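Glutaredoxin 2 (Salmonella enterica subsp. enterica serovar Typhimurium, PDB 3IR4) probably catalyses glutathione-dependent thiol-disulfide exchange, and binds glutathione mainly through its thioredoxin-like N-terminal domain. Local coordinates at residues A[15-20]-A[63-68]; A[52-57]-A[69-74]; A[22-27]-A[202-207]. All coordinates share one frame; numbering follows the deposited sequence.

Contact 1 (A[15-20]-A[63-68]); sequences CVKARM and PESMDI. With GSH (glutathione), chain B.
The glutathione site of the thioredoxin-like domain lies at this contact, where Lys17 and Ala18 of helix 13-25 meet Ser65, Met66 and Ile68 at the start of helix 65-74. Between the two segments the CA atoms of Ala18 and Ser65 are nearest, 5.2 Å apart. Ala18 CB sits 3.9 Å from Ile68 CG2, a buried methyl-to-methyl contact. The Lys17 chain is extended beyond CG and runs past Ser65. Lys17 CD lies 4.2 Å from Met66 SE, and the two side chains meet at a slant. Lys17 NZ donates to a water that in turn donates to Ser65 OG; the same amine is hydrogen-bonded to His177 of helix 173-185. Ser65 OG takes the place between backbone N and carbonyl carbon (chi1 60°) and donates to glutathione O11 at 2.7 Å. Ser65 N donates to the other carboxylate oxygen, O12, at 2.8 Å and 164°. The gamma-glutamyl carboxylate is therefore gripped at both oxygens by one residue at a helix start, where the helix dipole may add to the hold. Glu64 at the N-cap takes the ligand amine, N1 to OE1 2.8 Å. This Glu-Ser pair is characteristic of the gamma-glutamyl site in glutathione transferase folds.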
loop_
_atom_site.group_PDB
_atom_site.type_symbol
_atom_site.label_atom_id
_atom_site.label_comp_id
_atom_site.label_asym_id
_atom_site.label_seq_id
_atom_site.Cartn_x
_atom_site.Cartn_y
_atom_site.Cartn_z
ATOM N N CYS A 15 -0.412 -5.143 -1.487
ATOM C CA CYS A 15 -1.750 -5.571 -1.122
ATOM C C CYS A 15 -2.759 -4.427 -1.204
ATOM O O CYS A 15 -3.890 -4.610 -1.670
ATOM C CB CYS A 15 -1.724 -6.187 0.262
ATOM S SG CYS A 15 -0.838 -7.785 0.289
ATOM N N VAL A 16 -2.360 -3.231 -0.809
ATOM C CA VAL A 16 -3.227 -2.062 -0.956
ATOM C C VAL A 16 -3.532 -1.852 -2.441
ATOM O O VAL A 16 -4.670 -1.620 -2.786
ATOM C CB VAL A 16 -2.592 -0.825 -0.285
ATOM C CG1 VAL A 16 -3.397 0.445 -0.591
ATOM C CG2 VAL A 16 -2.451 -1.049 1.231
ATOM N N LYS A 17 -2.524 -1.966 -3.299
ATOM C CA LYS A 17 -2.740 -1.825 -4.743
ATOM C C LYS A 17 -3.863 -2.771 -5.212
ATOM O O LYS A 17 -4.771 -2.377 -5.927
ATOM C CB LYS A 17 -1.462 -2.104 -5.542
ATOM C CG LYS A 17 -0.366 -1.100 -5.276
ATOM C CD LYS A 17 0.916 -1.401 -6.014
ATOM C CE LYS A 17 2.047 -0.633 -5.440
ATOM N NZ LYS A 17 3.292 -0.718 -6.219
ATOM N N ALA A 18 -3.749 -4.031 -4.800
ATOM C CA ALA A 18 -4.688 -5.074 -5.189
ATOM C C ALA A 18 -6.098 -4.814 -4.685
ATOM O O ALA A 18 -7.047 -5.231 -5.315
ATOM C CB ALA A 18 -4.221 -6.437 -4.719
ATOM N N ARG A 19 -6.240 -4.123 -3.563
ATOM C CA ARG A 19 -7.541 -3.772 -3.015
ATOM C C ARG A 19 -8.186 -2.570 -3.693
ATOM O O ARG A 19 -9.402 -2.400 -3.614
ATOM C CB ARG A 19 -7.400 -3.448 -1.529
ATOM C CG ARG A 19 -7.080 -4.660 -0.706
ATOM C CD ARG A 19 -6.710 -4.281 0.710
ATOM N NE ARG A 19 -7.870 -3.685 1.353
ATOM C CZ ARG A 19 -7.868 -3.090 2.536
ATOM N NH1 ARG A 19 -6.746 -2.983 3.227
ATOM N NH2 ARG A 19 -9.002 -2.594 3.022
HETATM N N MSE A 20 -7.385 -1.697 -4.295
HETATM C CA MSE A 20 -7.930 -0.432 -4.772
HETATM C C MSE A 20 -9.043 -0.526 -5.808
HETATM O O MSE A 20 -10.016 0.181 -5.707
HETATM C CB MSE A 20 -6.824 0.489 -5.301
HETATM C CG MSE A 20 -5.912 1.007 -4.206
HETATM SE SE MSE A 20 -4.408 2.012 -4.892
HETATM C CE MSE A 20 -5.340 3.580 -5.504
ATOM N N PRO A 63 -1.314 -14.265 -8.438
ATOM C CA PRO A 63 -0.448 -13.353 -7.705
ATOM C C PRO A 63 -0.102 -12.143 -8.592
ATOM O O PRO A 63 -0.520 -12.066 -9.748
ATOM C CB PRO A 63 0.787 -14.211 -7.453
ATOM C CG PRO A 63 0.857 -15.044 -8.679
ATOM C CD PRO A 63 -0.536 -15.293 -9.138
ATOM N N GLU A 64 0.696 -11.244 -8.025
ATOM C CA GLU A 64 1.236 -10.016 -8.624
ATOM C C GLU A 64 0.229 -8.878 -8.612
ATOM O O GLU A 64 -0.743 -8.884 -9.375
ATOM C CB GLU A 64 1.799 -10.212 -10.041
ATOM C CG GLU A 64 2.938 -11.205 -10.106
ATOM C CD GLU A 64 4.209 -10.722 -9.438
ATOM O OE1 GLU A 64 4.353 -9.497 -9.179
ATOM O OE2 GLU A 64 5.085 -11.602 -9.227
ATOM N N SER A 65 0.497 -7.917 -7.749
ATOM C CA SER A 65 -0.392 -6.781 -7.585
ATOM C C SER A 65 -0.914 -6.161 -8.870
ATOM O O SER A 65 -2.115 -5.963 -8.999
ATOM C CB SER A 65 0.260 -5.702 -6.716
ATOM O OG SER A 65 1.449 -5.240 -7.280
HETATM N N MSE A 66 -0.038 -5.878 -9.815
HETATM C CA MSE A 66 -0.517 -5.173 -11.019
HETATM C C MSE A 66 -1.322 -6.095 -11.923
HETATM O O MSE A 66 -2.209 -5.628 -12.641
HETATM C CB MSE A 66 0.628 -4.496 -11.744
HETATM C CG MSE A 66 1.336 -3.415 -10.949
HETATM SE SE MSE A 66 0.173 -2.115 -10.084
HETATM C CE MSE A 66 -0.664 -1.384 -11.646
ATOM N N ASP A 67 -1.002 -7.393 -11.929
ATOM C CA ASP A 67 -1.818 -8.340 -12.685
ATOM C C ASP A 67 -3.216 -8.434 -12.086
ATOM O O ASP A 67 -4.190 -8.523 -12.820
ATOM C CB ASP A 67 -1.169 -9.703 -12.766
ATOM C CG ASP A 67 0.105 -9.698 -13.585
ATOM O OD1 ASP A 67 0.413 -8.698 -14.282
ATOM O OD2 ASP A 67 0.851 -10.682 -13.522
ATOM N N ILE A 68 -3.316 -8.440 -10.763
ATOM C CA ILE A 68 -4.597 -8.435 -10.090
ATOM C C ILE A 68 -5.344 -7.146 -10.448
ATOM O O ILE A 68 -6.521 -7.179 -10.763
ATOM C CB ILE A 68 -4.404 -8.573 -8.569
ATOM C CG1 ILE A 68 -3.785 -9.925 -8.232
ATOM C CG2 ILE A 68 -5.714 -8.341 -7.824
ATOM C CD1 ILE A 68 -3.287 -10.015 -6.808
HETATM N N1 GSH B . 5.823 -8.263 -7.196
HETATM C CA1 GSH B . 4.891 -8.518 -6.089
HETATM C C1 GSH B . 3.577 -7.840 -6.366
HETATM O O11 GSH B . 3.600 -6.825 -7.115
HETATM O O12 GSH B . 2.545 -8.294 -5.836
HETATM C CB1 GSH B . 5.521 -8.005 -4.802
HETATM C CG1 GSH B . 4.739 -8.479 -3.578
HETATM C CD1 GSH B . 5.490 -8.351 -2.270
HETATM O OE1 GSH B . 6.706 -7.772 -2.246
HETATM N N2 GSH B . 4.913 -8.750 -1.165
HETATM C CA2 GSH B . 5.578 -8.863 0.129
HETATM C C2 GSH B . 5.757 -10.300 0.492
HETATM O O2 GSH B . 4.807 -11.172 0.170
HETATM C CB2 GSH B . 4.784 -8.123 1.231
HETATM S SG2 GSH B . 4.654 -6.314 1.045
HETATM N N3 GSH B . 6.822 -10.658 1.163
HETATM C CA3 GSH B . 7.207 -12.039 1.308
HETATM C C3 GSH B . 7.173 -12.399 2.745
HETATM O O31 GSH B . 6.584 -11.618 3.555
HETATM O O32 GSH B . 7.727 -13.472 3.097
HETATM O O HOH W 1 3.127 -2.990 -7.916
#

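Contact 2 (A[52-57]-A[69-74]); sequences PILQKD and VHYVDN. With SO4 (sulfate ion), chain D.
Lys56 lies across the ring of Tyr71 just after strand 53-55, and its whole side chain follows the tyrosine from hydroxyl to ring centre. Lys56 CB comes no nearer than 4.2 Å to Tyr71 OH. CG follows at a similar range from OH and CE2. Lys56 CD rests 3.7 Å from both Tyr71 CZ and OH. Lys56 CE stands over the middle of one face, 3.6 Å from the Tyr71 centroid and 14° off the normal, a CH-pi contact. NZ passes beyond the centre toward CE1. It remains over the face, 4.2 Å from the centroid and 29° off the normal, which makes a cation-pi pair. The extended chain allows this overlap. Lys56 NZ also donates, at 3.0 Å, to O2 of a sulfate ion that probably comes from the crystallisation liquor. Both side chains have a second modelled position, so the stacking and sulfate contacts describe this copy.

Tyr71 OH donates to sulfate O1 at 2.7 Å, in the plane of the ring. A water, also near that plane, donates to the same OH and accepts from Asp57 N, so the hydroxyl has a partner in each role. Tyr71 CG is anti to the backbone N (chi1 172°), which sends the ring out from the helix toward the strand. Deeper in, Leu54 CD2 meets Tyr71 CD2 obliquely at 3.7 Å and also touches Val72 CG2. Leu62 of the adjacent strand 61-63 touches both Lys56 and Tyr71. An apolar layer below a polar rim thus joins helix 65-74 to the sheet, the helix-on-sheet packing of a thioredoxin-like fold.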
loop_
_atom_site.group_PDB
_atom_site.type_symbol
_atom_site.label_atom_id
_atom_site.label_comp_id
_atom_site.label_asym_id
_atom_site.label_seq_id
_atom_site.Cartn_x
_atom_site.Cartn_y
_atom_site.Cartn_z
ATOM N N PRO A 52 0.164 -9.822 -2.539
ATOM C CA PRO A 52 -1.211 -10.328 -2.541
ATOM C C PRO A 52 -1.434 -11.536 -3.449
ATOM O O PRO A 52 -0.716 -11.726 -4.434
ATOM C CB PRO A 52 -2.008 -9.157 -3.132
ATOM C CG PRO A 52 -1.017 -8.428 -3.997
ATOM C CD PRO A 52 0.284 -8.518 -3.226
ATOM N N ILE A 53 -2.463 -12.308 -3.097
ATOM C CA ILE A 53 -2.950 -13.386 -3.943
ATOM C C ILE A 53 -4.447 -13.208 -4.084
ATOM O O ILE A 53 -5.160 -13.122 -3.108
ATOM C CB ILE A 53 -2.678 -14.785 -3.340
ATOM C CG1 ILE A 53 -1.190 -14.994 -3.110
ATOM C CG2 ILE A 53 -3.270 -15.874 -4.252
ATOM C CD1 ILE A 53 -0.848 -16.189 -2.187
ATOM N N LEU A 54 -4.926 -13.165 -5.314
ATOM C CA LEU A 54 -6.342 -13.190 -5.590
ATOM C C LEU A 54 -6.807 -14.588 -5.894
ATOM O O LEU A 54 -6.168 -15.295 -6.669
ATOM C CB LEU A 54 -6.612 -12.368 -6.861
ATOM C CG LEU A 54 -8.072 -12.339 -7.359
ATOM C CD1 LEU A 54 -8.982 -11.611 -6.382
ATOM C CD2 LEU A 54 -8.154 -11.727 -8.758
ATOM N N GLN A 55 -7.919 -15.004 -5.288
ATOM C CA GLN A 55 -8.592 -16.214 -5.691
ATOM C C GLN A 55 -9.760 -15.774 -6.578
ATOM O O GLN A 55 -10.623 -15.019 -6.137
ATOM C CB GLN A 55 -9.069 -17.031 -4.493
ATOM C CG GLN A 55 -9.635 -18.382 -4.897
ATOM C CD GLN A 55 -9.775 -19.369 -3.737
ATOM O OE1 GLN A 55 -9.900 -18.980 -2.579
ATOM N NE2 GLN A 55 -9.760 -20.663 -4.057
ATOM N N LYS A 56 -9.732 -16.228 -7.826
ATOM C CA LYS A 56 -10.735 -15.922 -8.827
ATOM C C LYS A 56 -12.012 -16.731 -8.588
ATOM O O LYS A 56 -12.038 -17.681 -7.819
ATOM C CB LYS A 56 -10.193 -16.240 -10.237
ATOM C CG LYS A 56 -9.016 -15.391 -10.683
ATOM C CD LYS A 56 -8.609 -15.696 -12.132
ATOM C CE LYS A 56 -7.544 -14.731 -12.657
ATOM N NZ LYS A 56 -7.109 -15.099 -14.042
ATOM N N ASP A 57 -13.065 -16.352 -9.305
ATOM C CA ASP A 57 -14.353 -17.051 -9.225
ATOM C C ASP A 57 -14.234 -18.533 -9.563
ATOM O O ASP A 57 -14.965 -19.342 -8.995
ATOM C CB ASP A 57 -15.387 -16.403 -10.151
ATOM C CG ASP A 57 -16.006 -15.148 -9.566
ATOM O OD1 ASP A 57 -15.683 -14.731 -8.429
ATOM O OD2 ASP A 57 -16.839 -14.561 -10.277
ATOM N N VAL A 69 -4.682 -6.000 -10.332
ATOM C CA VAL A 69 -5.288 -4.714 -10.633
ATOM C C VAL A 69 -5.935 -4.739 -12.012
ATOM O O VAL A 69 -7.082 -4.379 -12.174
ATOM C CB VAL A 69 -4.245 -3.574 -10.509
ATOM C CG1 VAL A 69 -4.726 -2.279 -11.185
ATOM C CG2 VAL A 69 -3.903 -3.314 -9.019
ATOM N N HIS A 70 -5.155 -5.132 -13.010
ATOM C CA HIS A 70 -5.688 -5.116 -14.381
ATOM C C HIS A 70 -6.765 -6.163 -14.630
ATOM O O HIS A 70 -7.741 -5.876 -15.303
ATOM C CB HIS A 70 -4.578 -5.195 -15.385
ATOM C CG HIS A 70 -3.739 -3.961 -15.420
ATOM N ND1 HIS A 70 -2.398 -3.964 -15.116
ATOM C CD2 HIS A 70 -4.056 -2.671 -15.714
ATOM C CE1 HIS A 70 -1.928 -2.733 -15.224
ATOM N NE2 HIS A 70 -2.916 -1.927 -15.578
ATOM N N TYR A 71 -6.609 -7.372 -14.098
ATOM C CA TYR A 71 -7.635 -8.391 -14.247
ATOM C C TYR A 71 -8.974 -7.880 -13.709
ATOM O O TYR A 71 -10.018 -7.926 -14.370
ATOM C CB TYR A 71 -7.203 -9.657 -13.507
ATOM C CG TYR A 71 -8.297 -10.705 -13.434
ATOM C CD1 TYR A 71 -8.629 -11.482 -14.537
ATOM C CD2 TYR A 71 -9.028 -10.884 -12.274
ATOM C CE1 TYR A 71 -9.655 -12.437 -14.470
ATOM C CE2 TYR A 71 -10.046 -11.830 -12.190
ATOM C CZ TYR A 71 -10.368 -12.602 -13.290
ATOM O OH TYR A 71 -11.373 -13.554 -13.215
ATOM N N VAL A 72 -8.950 -7.383 -12.478
ATOM C CA VAL A 72 -10.175 -6.924 -11.844
ATOM C C VAL A 72 -10.739 -5.681 -12.548
ATOM O O VAL A 72 -11.917 -5.594 -12.739
ATOM C CB VAL A 72 -9.954 -6.689 -10.335
ATOM C CG1 VAL A 72 -11.205 -6.124 -9.642
ATOM C CG2 VAL A 72 -9.524 -7.985 -9.652
ATOM N N ASP A 73 -9.901 -4.740 -12.956
ATOM C CA ASP A 73 -10.380 -3.557 -13.656
ATOM C C ASP A 73 -11.017 -3.941 -15.000
ATOM O O ASP A 73 -11.935 -3.272 -15.467
ATOM C CB ASP A 73 -9.234 -2.579 -13.907
ATOM C CG ASP A 73 -9.708 -1.183 -14.288
ATOM O OD1 ASP A 73 -10.776 -0.759 -13.801
ATOM O OD2 ASP A 73 -8.981 -0.520 -15.070
ATOM N N ASN A 74 -10.535 -5.009 -15.610
ATOM C CA ASN A 74 -10.966 -5.418 -16.938
ATOM C C ASN A 74 -12.095 -6.411 -16.957
ATOM O O ASN A 74 -12.695 -6.651 -18.015
ATOM C CB ASN A 74 -9.751 -5.963 -17.702
ATOM C CG ASN A 74 -8.706 -4.903 -17.969
ATOM O OD1 ASN A 74 -8.930 -3.707 -17.805
ATOM N ND2 ASN A 74 -7.529 -5.346 -18.418
HETATM S S SO4 D . -10.789 -16.048 -15.817
HETATM O O1 SO4 D . -11.717 -14.961 -15.484
HETATM O O2 SO4 D . -9.389 -15.581 -15.937
HETATM O O3 SO4 D . -10.883 -17.091 -14.809
HETATM O O4 SO4 D . -11.249 -16.646 -17.080
HETATM O O HOH W 2 -12.874 -13.843 -10.808
#

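Contact 3 (A[22-27]-A[202-207]); sequences FGLKNI and DNMAKQ
Leu24 meets Gln207 and Met204 at the interface between the thioredoxin-like N-terminal domain and the all-helical C-terminal domain, as in the two-domain fold of glutathione transferases. The C-terminal part of helix 13-25 here meets the end part of helix 195-208. The backbones come close, with the CA atoms of Leu24 and Gln207 5.5 Å apart. Gly23 O and Gln207 O are only 3.1 Å apart; both are acceptors, so this is a close approach and not a bond. With no side chain on Gly23, the helices can draw this near.

Leu24 and Gln207 carry most of the contact. The CB bond of Leu24 does not head for the other helix, but its rotamer (chi2 166°) brings CD2 over to Gln207. Leu24 CD2 lies 3.7 Å from Gln207 CB, on the stem of the glutamine and not on its amide. Leu24 CD2 also meets Met204 CE at 4.2 Å. The selenomethionine chain is bent at chi2 and chi3, and its terminal methyl faces the leucine. Met204 also packs on Phe179, so the leucine is packed against a residue backed by helix 173-185.

No hydrogen bond crosses between the two segments. Gln207 O instead receives a CA-H...O contact from Leu24 CA, 3.6 Å away. Just beyond, the chain leaves helix 13-25 through a Schellman motif. Asn26 has positive phi there, and Ile27 N bonds back to Phe22 O while Asn26 N bonds to Gly23 O.

Gln207 OE1 takes one bond from Asn203 ND2, one turn earlier, at 2.8 Å with an angle of 158° at the hydrogen. Pro164 O is the second acceptor of ND2. At Gln207 the donor stands 56° out of the carbonyl plane, off the lone pair.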
loop_
_atom_site.group_PDB
_atom_site.type_symbol
_atom_site.label_atom_id
_atom_site.label_comp_id
_atom_site.label_asym_id
_atom_site.label_seq_id
_atom_site.Cartn_x
_atom_site.Cartn_y
_atom_site.Cartn_z
ATOM N N PHE A 22 -11.143 -2.907 -6.416
ATOM C CA PHE A 22 -12.374 -3.401 -5.819
ATOM C C PHE A 22 -13.171 -2.245 -5.227
ATOM O O PHE A 22 -14.384 -2.138 -5.369
ATOM C CB PHE A 22 -12.098 -4.462 -4.763
ATOM C CG PHE A 22 -11.626 -5.763 -5.321
ATOM C CD1 PHE A 22 -12.519 -6.702 -5.820
ATOM C CD2 PHE A 22 -10.267 -6.068 -5.355
ATOM C CE1 PHE A 22 -12.088 -7.904 -6.320
ATOM C CE2 PHE A 22 -9.841 -7.290 -5.870
ATOM C CZ PHE A 22 -10.765 -8.210 -6.343
ATOM N N GLY A 23 -12.492 -1.368 -4.501
ATOM C CA GLY A 23 -13.159 -0.245 -3.910
ATOM C C GLY A 23 -13.669 0.754 -4.905
ATOM O O GLY A 23 -14.817 1.205 -4.847
ATOM N N LEU A 24 -12.817 1.118 -5.848
ATOM C CA LEU A 24 -13.180 2.131 -6.833
ATOM C C LEU A 24 -14.359 1.724 -7.715
ATOM O O LEU A 24 -15.112 2.581 -8.152
ATOM C CB LEU A 24 -11.980 2.491 -7.731
ATOM C CG LEU A 24 -10.828 3.153 -6.991
ATOM C CD1 LEU A 24 -9.535 3.192 -7.818
ATOM C CD2 LEU A 24 -11.208 4.544 -6.532
ATOM N N LYS A 25 -14.469 0.435 -8.008
ATOM C CA LYS A 25 -15.518 -0.108 -8.864
ATOM C C LYS A 25 -16.668 -0.726 -8.072
ATOM O O LYS A 25 -17.612 -1.241 -8.670
ATOM C CB LYS A 25 -14.960 -1.144 -9.835
ATOM C CG LYS A 25 -13.878 -0.566 -10.748
ATOM C CD LYS A 25 -13.527 -1.484 -11.910
ATOM C CE LYS A 25 -14.485 -1.389 -13.073
ATOM N NZ LYS A 25 -14.165 -2.402 -14.151
ATOM N N ASN A 26 -16.601 -0.701 -6.742
ATOM C CA ASN A 26 -17.614 -1.319 -5.887
ATOM C C ASN A 26 -17.842 -2.794 -6.200
ATOM O O ASN A 26 -18.957 -3.275 -6.253
ATOM C CB ASN A 26 -18.936 -0.511 -5.914
ATOM C CG ASN A 26 -18.700 0.974 -5.657
ATOM O OD1 ASN A 26 -18.061 1.339 -4.713
ATOM N ND2 ASN A 26 -19.168 1.811 -6.548
ATOM N N ILE A 27 -16.743 -3.499 -6.419
ATOM C CA ILE A 27 -16.784 -4.939 -6.647
ATOM C C ILE A 27 -16.511 -5.618 -5.303
ATOM O O ILE A 27 -15.489 -5.331 -4.681
ATOM C CB ILE A 27 -15.717 -5.384 -7.672
ATOM C CG1 ILE A 27 -15.983 -4.737 -9.034
ATOM C CG2 ILE A 27 -15.655 -6.906 -7.781
ATOM C CD1 ILE A 27 -14.764 -4.790 -9.947
ATOM N N ASP A 202 -7.098 11.734 1.312
ATOM C CA ASP A 202 -8.388 11.565 1.953
ATOM C C ASP A 202 -9.438 11.072 0.998
ATOM O O ASP A 202 -10.218 10.162 1.311
ATOM C CB ASP A 202 -8.834 12.878 2.596
ATOM C CG ASP A 202 -8.023 13.267 3.816
ATOM O OD1 ASP A 202 -7.269 12.439 4.354
ATOM O OD2 ASP A 202 -8.127 14.446 4.214
ATOM N N ASN A 203 -9.484 11.652 -0.189
ATOM C CA ASN A 203 -10.475 11.238 -1.155
ATOM C C ASN A 203 -10.236 9.820 -1.644
ATOM O O ASN A 203 -11.152 9.016 -1.749
ATOM C CB ASN A 203 -10.519 12.174 -2.355
ATOM C CG ASN A 203 -11.406 11.604 -3.425
ATOM O OD1 ASN A 203 -12.626 11.601 -3.269
ATOM N ND2 ASN A 203 -10.802 10.996 -4.444
HETATM N N MSE A 204 -8.982 9.509 -1.946
HETATM C CA MSE A 204 -8.681 8.184 -2.444
HETATM C C MSE A 204 -8.958 7.110 -1.384
HETATM O O MSE A 204 -9.419 6.029 -1.744
HETATM C CB MSE A 204 -7.252 8.097 -2.943
HETATM C CG MSE A 204 -7.009 8.907 -4.182
HETATM SE SE MSE A 204 -8.072 8.500 -5.723
HETATM C CE MSE A 204 -7.757 6.736 -5.766
ATOM N N ALA A 205 -8.712 7.381 -0.105
ATOM C CA ALA A 205 -9.053 6.415 0.928
ATOM C C ALA A 205 -10.573 6.149 0.899
ATOM O O ALA A 205 -11.014 4.994 0.975
ATOM C CB ALA A 205 -8.612 6.901 2.265
ATOM N N LYS A 206 -11.381 7.201 0.776
ATOM C CA LYS A 206 -12.825 7.055 0.719
ATOM C C LYS A 206 -13.268 6.253 -0.490
ATOM O O LYS A 206 -13.994 5.272 -0.353
ATOM C CB LYS A 206 -13.495 8.426 0.750
ATOM C CG LYS A 206 -13.438 9.071 2.136
ATOM C CD LYS A 206 -14.053 10.461 2.209
ATOM C CE LYS A 206 -13.891 11.092 3.602
ATOM N NZ LYS A 206 -14.697 12.335 3.771
ATOM N N GLN A 207 -12.782 6.643 -1.663
ATOM C CA GLN A 207 -13.238 6.000 -2.898
ATOM C C GLN A 207 -12.755 4.570 -3.038
ATOM O O GLN A 207 -13.439 3.738 -3.640
ATOM C CB GLN A 207 -12.855 6.834 -4.098
ATOM C CG GLN A 207 -13.556 8.192 -4.189
ATOM C CD GLN A 207 -13.359 8.836 -5.533
ATOM O OE1 GLN A 207 -12.219 9.078 -5.965
ATOM N NE2 GLN A 207 -14.457 9.093 -6.216
#

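Overall arrangement
Contacts 1 and 2 lie within the N-terminal domain and share helix 65-74. Contact 3 joins that domain to the C-terminal one, and shares helix 13-25 with contact 1. Contact 1 is buried and mixes apolar packing with ligand binding. Contact 2 is buried at one end and polar at its rim. Contact 3 is partly buried and mainly apolar and backbone packing. The contacts also touch one another. Ala18 CB packs on Pro52 CG between contacts 1 and 2. Met20 CE meets Met204 CE between contacts 1 and 3. Phe22 packs on Val72 and Leu54, and Lys25 NZ probably bonds to Asp73 O, joining contacts 2 and 3.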